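Local coordinates for agarase (Pseudoalteromonas fuliginea, PDB 6XJ9), which probably hydrolyses agarose, the galactan of red-algal cell walls, as a member of glycoside hydrolase family 50, at residues A[618-623]-A[640-645]; A[662-667]-A[707-712]. All blocks are in the same frame, centred on the assembly; numbering follows the deposited sequence.

How the interactions relate
Both contacts are buried pairings of neighbouring parallel strands in one sheet. Interaction 1 joins strands 620-621 and 640-643, interaction 2 joins strands 664-666 and 709-714, and strands 640-643 and 664-666 lie side by side, so the two pairings meet along I640 O to I665 N and F642 O to G667 N. Their centres are about 10 Å apart. Chemistry follows place: interaction 1 carries polar side chains, with N643 against the R619 guanidinium and D622 reaching K646, and a water bridge toward either end, whereas interaction 2 is mostly hydrophobic, is broken by a beta bulge, and reaches partly exposed residues, K662 and Y708, at its start.

Interaction 1: residues A[618-623]-A[640-645]; sequences ARFPDW and ISFNAY
F620 and F642 make the aromatic core of this strand pair. The edge of the F620 ring is turned toward the face of F642 in an offset edge-to-face pair, with centroids 5.7 Å apart. F620 CE2 also meets I640 CG2 at 3.7 Å, again at the ring's edge. As bridge partners, F620 and F642 lie on the same face of the sheet, where V629 and V630 of helix 627-634 cover F620; large flat residues suit this strand-helix interface. The F620 ring, swung with CG anti to the carbonyl carbon (chi1 -50°), places CD2 by F642 CE2 and CE2 by I640 CG2.

Backbone bonds set the parallel register: F620 N donates to S641 O, N643 N to F620 O at 2.8 Å, and D622 N to N643 O, the last nearly in line with the carbonyl (172° at the oxygen). S641 adds a side-chain bond, its OG accepting from R619 N at 3.0 Å. Serine suits the place because its short hydroxyl can accept from R619 N while also bonding L616 O. Water 1 joins A618 N to S641 O.

Side-chain polar contacts occupy the face bearing N643 and the D622 end of the pair. N643 OD1 sits 3.7 Å from R619 NH2, over one face of the guanidinium, whose own bonds go to N508 and E668; N643 ND2 turns to E509 and N508. D622 OD1 takes a bond from water 2 (2.8 Å), which accepts from Y645 N, while OD2 rests on A644 CB and forms a salt bridge with K646. Were D622 an alanine, K646 would probably lose this counter-charge and water 2 one of its two anchors here.

Strand 620-621, helix 627-634 and strand 640-643 form a right-handed beta-alpha-beta unit, the repeating element of the (beta/alpha)8 barrel found in GH50 catalytic domains.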
loop_
_atom_site.group_PDB
_atom_site.type_symbol
_atom_site.label_atom_id
_atom_site.label_comp_id
_atom_site.label_asym_id
_atom_site.label_seq_id
_atom_site.Cartn_x
_atom_site.Cartn_y
_atom_site.Cartn_z
ATOM N N ALA A 618 -34.844 -3.813 5.397
ATOM C CA ALA A 618 -34.565 -3.915 6.824
ATOM C C ALA A 618 -33.192 -4.526 7.112
ATOM O O ALA A 618 -32.929 -4.916 8.246
ATOM C CB ALA A 618 -35.665 -4.702 7.504
ATOM N N ARG A 619 -32.339 -4.602 6.093
ATOM C CA ARG A 619 -30.916 -4.886 6.222
ATOM C C ARG A 619 -30.711 -6.258 6.870
ATOM O O ARG A 619 -30.287 -6.365 8.029
ATOM C CB ARG A 619 -30.204 -3.760 6.991
ATOM C CG ARG A 619 -30.419 -2.358 6.439
ATOM C CD ARG A 619 -30.129 -1.281 7.480
ATOM N NE ARG A 619 -28.710 -1.181 7.796
ATOM C CZ ARG A 619 -27.796 -0.680 6.977
ATOM N NH1 ARG A 619 -28.146 -0.234 5.769
ATOM N NH2 ARG A 619 -26.536 -0.621 7.374
ATOM N N PHE A 620 -31.049 -7.316 6.126
ATOM C CA PHE A 620 -30.945 -8.655 6.695
ATOM C C PHE A 620 -29.474 -9.051 6.769
ATOM O O PHE A 620 -28.746 -8.835 5.809
ATOM C CB PHE A 620 -31.626 -9.696 5.804
ATOM C CG PHE A 620 -33.031 -9.397 5.348
ATOM C CD1 PHE A 620 -34.065 -9.256 6.263
ATOM C CD2 PHE A 620 -33.331 -9.349 3.989
ATOM C CE1 PHE A 620 -35.366 -9.035 5.824
ATOM C CE2 PHE A 620 -34.633 -9.128 3.551
ATOM C CZ PHE A 620 -35.648 -8.962 4.470
ATOM N N PRO A 621 -28.982 -9.670 7.870
ATOM C CA PRO A 621 -27.613 -10.183 7.883
ATOM C C PRO A 621 -27.560 -11.455 7.037
ATOM O O PRO A 621 -28.526 -12.222 6.997
ATOM C CB PRO A 621 -27.378 -10.449 9.379
ATOM C CG PRO A 621 -28.742 -10.839 9.888
ATOM C CD PRO A 621 -29.686 -9.917 9.142
ATOM N N ASP A 622 -26.438 -11.641 6.329
ATOM C CA ASP A 622 -26.246 -12.764 5.426
ATOM C C ASP A 622 -26.291 -14.075 6.219
ATOM O O ASP A 622 -26.586 -15.129 5.662
ATOM C CB ASP A 622 -24.973 -12.582 4.585
ATOM C CG ASP A 622 -23.691 -12.537 5.406
ATOM O OD1 ASP A 622 -23.790 -12.446 6.650
ATOM O OD2 ASP A 622 -22.588 -12.624 4.795
ATOM N N TRP A 623 -26.005 -13.998 7.524
ATOM C CA TRP A 623 -26.080 -15.168 8.383
ATOM C C TRP A 623 -27.505 -15.419 8.876
ATOM O O TRP A 623 -27.776 -16.478 9.429
ATOM C CB TRP A 623 -25.080 -15.087 9.549
ATOM C CG TRP A 623 -25.135 -13.824 10.361
ATOM C CD1 TRP A 623 -24.227 -12.807 10.329
ATOM C CD2 TRP A 623 -26.105 -13.454 11.360
ATOM N NE1 TRP A 623 -24.575 -11.825 11.221
ATOM C CE2 TRP A 623 -25.725 -12.190 11.865
ATOM C CE3 TRP A 623 -27.268 -14.046 11.868
ATOM C CZ2 TRP A 623 -26.462 -11.514 12.838
ATOM C CZ3 TRP A 623 -28.006 -13.369 12.815
ATOM C CH2 TRP A 623 -27.608 -12.124 13.297
ATOM N N ILE A 640 -33.851 -4.645 -1.948
ATOM C CA ILE A 640 -33.651 -5.544 -0.820
ATOM C C ILE A 640 -32.251 -5.303 -0.258
ATOM O O ILE A 640 -31.262 -5.452 -0.974
ATOM C CB ILE A 640 -33.844 -7.035 -1.170
ATOM C CG1 ILE A 640 -35.019 -7.306 -2.111
ATOM C CG2 ILE A 640 -33.996 -7.839 0.108
ATOM C CD1 ILE A 640 -35.067 -8.745 -2.605
ATOM N N SER A 641 -32.183 -4.960 1.037
ATOM C CA SER A 641 -30.919 -4.647 1.689
ATOM C C SER A 641 -30.457 -5.817 2.566
ATOM O O SER A 641 -31.273 -6.487 3.199
ATOM C CB SER A 641 -31.037 -3.366 2.483
ATOM O OG SER A 641 -32.144 -3.438 3.371
ATOM N N PHE A 642 -29.140 -6.071 2.547
ATOM C CA PHE A 642 -28.469 -7.108 3.318
ATOM C C PHE A 642 -27.157 -6.547 3.866
ATOM O O PHE A 642 -26.528 -5.727 3.210
ATOM C CB PHE A 642 -28.076 -8.289 2.424
ATOM C CG PHE A 642 -29.213 -8.951 1.685
ATOM C CD1 PHE A 642 -29.620 -8.476 0.446
ATOM C CD2 PHE A 642 -29.869 -10.055 2.226
ATOM C CE1 PHE A 642 -30.650 -9.101 -0.244
ATOM C CE2 PHE A 642 -30.898 -10.681 1.537
ATOM C CZ PHE A 642 -31.292 -10.192 0.309
ATOM N N ASN A 643 -26.729 -7.022 5.049
ATOM C CA ASN A 643 -25.367 -6.771 5.506
ATOM C C ASN A 643 -24.549 -8.043 5.270
ATOM O O ASN A 643 -25.051 -9.141 5.479
ATOM C CB ASN A 643 -25.325 -6.310 6.967
ATOM C CG ASN A 643 -26.094 -5.032 7.225
ATOM O OD1 ASN A 643 -26.254 -4.208 6.327
ATOM N ND2 ASN A 643 -26.574 -4.856 8.448
ATOM N N ALA A 644 -23.307 -7.912 4.785
ATOM C CA ALA A 644 -22.523 -9.109 4.494
ATOM C C ALA A 644 -21.041 -8.854 4.752
ATOM O O ALA A 644 -20.319 -8.387 3.873
ATOM C CB ALA A 644 -22.781 -9.601 3.085
ATOM N N TYR A 645 -20.601 -9.162 5.980
ATOM C CA TYR A 645 -19.198 -9.082 6.347
ATOM C C TYR A 645 -18.509 -10.371 5.914
ATOM O O TYR A 645 -18.286 -11.249 6.741
ATOM C CB TYR A 645 -19.038 -8.882 7.861
ATOM C CG TYR A 645 -19.513 -7.542 8.359
ATOM C CD1 TYR A 645 -20.808 -7.366 8.814
ATOM C CD2 TYR A 645 -18.657 -6.446 8.385
ATOM C CE1 TYR A 645 -21.246 -6.125 9.258
ATOM C CE2 TYR A 645 -19.079 -5.206 8.845
ATOM C CZ TYR A 645 -20.380 -5.046 9.285
ATOM O OH TYR A 645 -20.796 -3.830 9.763
HETATM O O HOH W 1 -34.069 -5.914 3.510
HETATM O O HOH W 2 -22.347 -10.447 7.987
#

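Interaction 2: residues A[662-667]-A[707-712]; sequences KPAIIG and PYFIGA
A664 lays its CB over the face of the F709 ring, 3.7 Å from the centroid and 15° off the normal, in a CH-pi contact at the heart of two parallel strands of the (beta/alpha)8 barrel expected of this family. A residue as small as alanine lets the ring lie close against the neighbouring strand. F709 has CG anti to its carbonyl carbon (chi1 -82°), which brings CE2 to within 3.5 Å of I666 CG1. I666 CB then packs on A712 CB at 3.7 Å, and this face is covered by Y699, M700 and V703 of helix 689-704. On the other face, the branched I665 and I710 meet through CB and CD1 at 3.9 Å, while P663 CB reaches I710 CG2; W290 packs against both P663 and I710.

A beta bulge interrupts the pairing: A664 matches F709 but I666 matches A712, so strand 709-714 spends one extra residue. G711 suits the bulge because, at its backbone angles, a CB would jam against the carbonyl oxygen of I710.

Toward the partly exposed start of the pair, K662 O lies near the plane of the Y708 ring, at its edge by CD1. Backbone bonds run A664 N to Y708 O (2.9 Å) and I710 N to A664 O. Beyond the bulge, I666 N points almost straight at G711 O, 3.1 Å away, with 177° at the hydrogen.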
loop_
_atom_site.group_PDB
_atom_site.type_symbol
_atom_site.label_atom_id
_atom_site.label_comp_id
_atom_site.label_asym_id
_atom_site.label_seq_id
_atom_site.Cartn_x
_atom_site.Cartn_y
_atom_site.Cartn_z
ATOM N N LYS A 662 -35.356 -8.490 -8.042
ATOM C CA LYS A 662 -35.330 -7.177 -7.416
ATOM C C LYS A 662 -33.878 -6.709 -7.342
ATOM O O LYS A 662 -32.985 -7.546 -7.237
ATOM C CB LYS A 662 -35.907 -7.282 -6.000
ATOM C CG LYS A 662 -37.426 -7.323 -5.924
ATOM C CD LYS A 662 -37.997 -5.930 -5.947
ATOM C CE LYS A 662 -39.461 -5.894 -6.318
ATOM N NZ LYS A 662 -40.070 -4.640 -5.823
ATOM N N PRO A 663 -33.582 -5.384 -7.327
ATOM C CA PRO A 663 -32.224 -4.915 -7.024
ATOM C C PRO A 663 -31.974 -5.076 -5.519
ATOM O O PRO A 663 -32.918 -5.100 -4.718
ATOM C CB PRO A 663 -32.237 -3.429 -7.430
ATOM C CG PRO A 663 -33.706 -3.014 -7.305
ATOM C CD PRO A 663 -34.523 -4.272 -7.551
ATOM N N ALA A 664 -30.695 -5.199 -5.152
ATOM C CA ALA A 664 -30.268 -5.429 -3.777
ATOM C C ALA A 664 -29.181 -4.425 -3.404
ATOM O O ALA A 664 -28.489 -3.896 -4.266
ATOM C CB ALA A 664 -29.769 -6.853 -3.615
ATOM N N ILE A 665 -29.033 -4.152 -2.102
ATOM C CA ILE A 665 -27.952 -3.279 -1.682
ATOM C C ILE A 665 -27.263 -3.908 -0.474
ATOM O O ILE A 665 -27.922 -4.572 0.331
ATOM C CB ILE A 665 -28.462 -1.836 -1.436
ATOM C CG1 ILE A 665 -27.296 -0.867 -1.184
ATOM C CG2 ILE A 665 -29.491 -1.798 -0.304
ATOM C CD1 ILE A 665 -27.697 0.597 -1.091
ATOM N N ILE A 666 -25.934 -3.746 -0.389
ATOM C CA ILE A 666 -25.192 -4.153 0.799
ATOM C C ILE A 666 -25.163 -2.973 1.772
ATOM O O ILE A 666 -24.685 -1.885 1.430
ATOM C CB ILE A 666 -23.772 -4.677 0.466
ATOM C CG1 ILE A 666 -23.797 -6.017 -0.272
ATOM C CG2 ILE A 666 -22.934 -4.788 1.728
ATOM C CD1 ILE A 666 -24.262 -7.190 0.582
ATOM N N GLY A 667 -25.690 -3.203 2.978
ATOM C CA GLY A 667 -25.789 -2.171 4.004
ATOM C C GLY A 667 -24.472 -1.903 4.724
ATOM O O GLY A 667 -24.209 -0.768 5.120
ATOM N N PRO A 707 -25.336 -8.853 -11.004
ATOM C CA PRO A 707 -26.410 -8.213 -11.762
ATOM C C PRO A 707 -27.612 -7.751 -10.934
ATOM O O PRO A 707 -28.432 -6.985 -11.446
ATOM C CB PRO A 707 -26.789 -9.277 -12.806
ATOM C CG PRO A 707 -26.485 -10.579 -12.096
ATOM C CD PRO A 707 -25.233 -10.298 -11.281
ATOM N N TYR A 708 -27.684 -8.174 -9.663
ATOM C CA TYR A 708 -28.765 -7.755 -8.777
ATOM C C TYR A 708 -28.352 -6.577 -7.898
ATOM O O TYR A 708 -29.167 -5.700 -7.611
ATOM C CB TYR A 708 -29.324 -8.938 -7.982
ATOM C CG TYR A 708 -29.965 -9.948 -8.891
ATOM C CD1 TYR A 708 -31.245 -9.745 -9.381
ATOM C CD2 TYR A 708 -29.255 -11.051 -9.341
ATOM C CE1 TYR A 708 -31.832 -10.646 -10.255
ATOM C CE2 TYR A 708 -29.831 -11.971 -10.201
ATOM C CZ TYR A 708 -31.116 -11.758 -10.668
ATOM O OH TYR A 708 -31.672 -12.643 -11.538
ATOM N N PHE A 709 -27.081 -6.532 -7.494
ATOM C CA PHE A 709 -26.666 -5.502 -6.553
ATOM C C PHE A 709 -26.405 -4.178 -7.260
ATOM O O PHE A 709 -25.836 -4.166 -8.346
ATOM C CB PHE A 709 -25.459 -5.966 -5.742
ATOM C CG PHE A 709 -25.839 -6.843 -4.581
ATOM C CD1 PHE A 709 -25.928 -8.223 -4.733
ATOM C CD2 PHE A 709 -26.118 -6.295 -3.342
ATOM C CE1 PHE A 709 -26.246 -9.035 -3.657
ATOM C CE2 PHE A 709 -26.470 -7.112 -2.277
ATOM C CZ PHE A 709 -26.536 -8.481 -2.429
ATOM N N ILE A 710 -26.825 -3.077 -6.614
ATOM C CA ILE A 710 -26.704 -1.735 -7.157
ATOM C C ILE A 710 -25.832 -0.870 -6.244
ATOM O O ILE A 710 -25.828 0.358 -6.355
ATOM C CB ILE A 710 -28.098 -1.116 -7.434
ATOM C CG1 ILE A 710 -29.043 -1.116 -6.224
ATOM C CG2 ILE A 710 -28.745 -1.845 -8.600
ATOM C CD1 ILE A 710 -28.618 -0.272 -5.041
ATOM N N GLY A 711 -25.089 -1.509 -5.332
ATOM C CA GLY A 711 -24.204 -0.749 -4.469
ATOM C C GLY A 711 -23.941 -1.425 -3.129
ATOM O O GLY A 711 -24.500 -2.479 -2.816
ATOM N N ALA A 712 -23.071 -0.780 -2.353
ATOM C CA ALA A 712 -22.638 -1.283 -1.060
ATOM C C ALA A 712 -22.119 -0.113 -0.234
ATOM O O ALA A 712 -21.455 0.775 -0.763
ATOM C CB ALA A 712 -21.554 -2.319 -1.245
#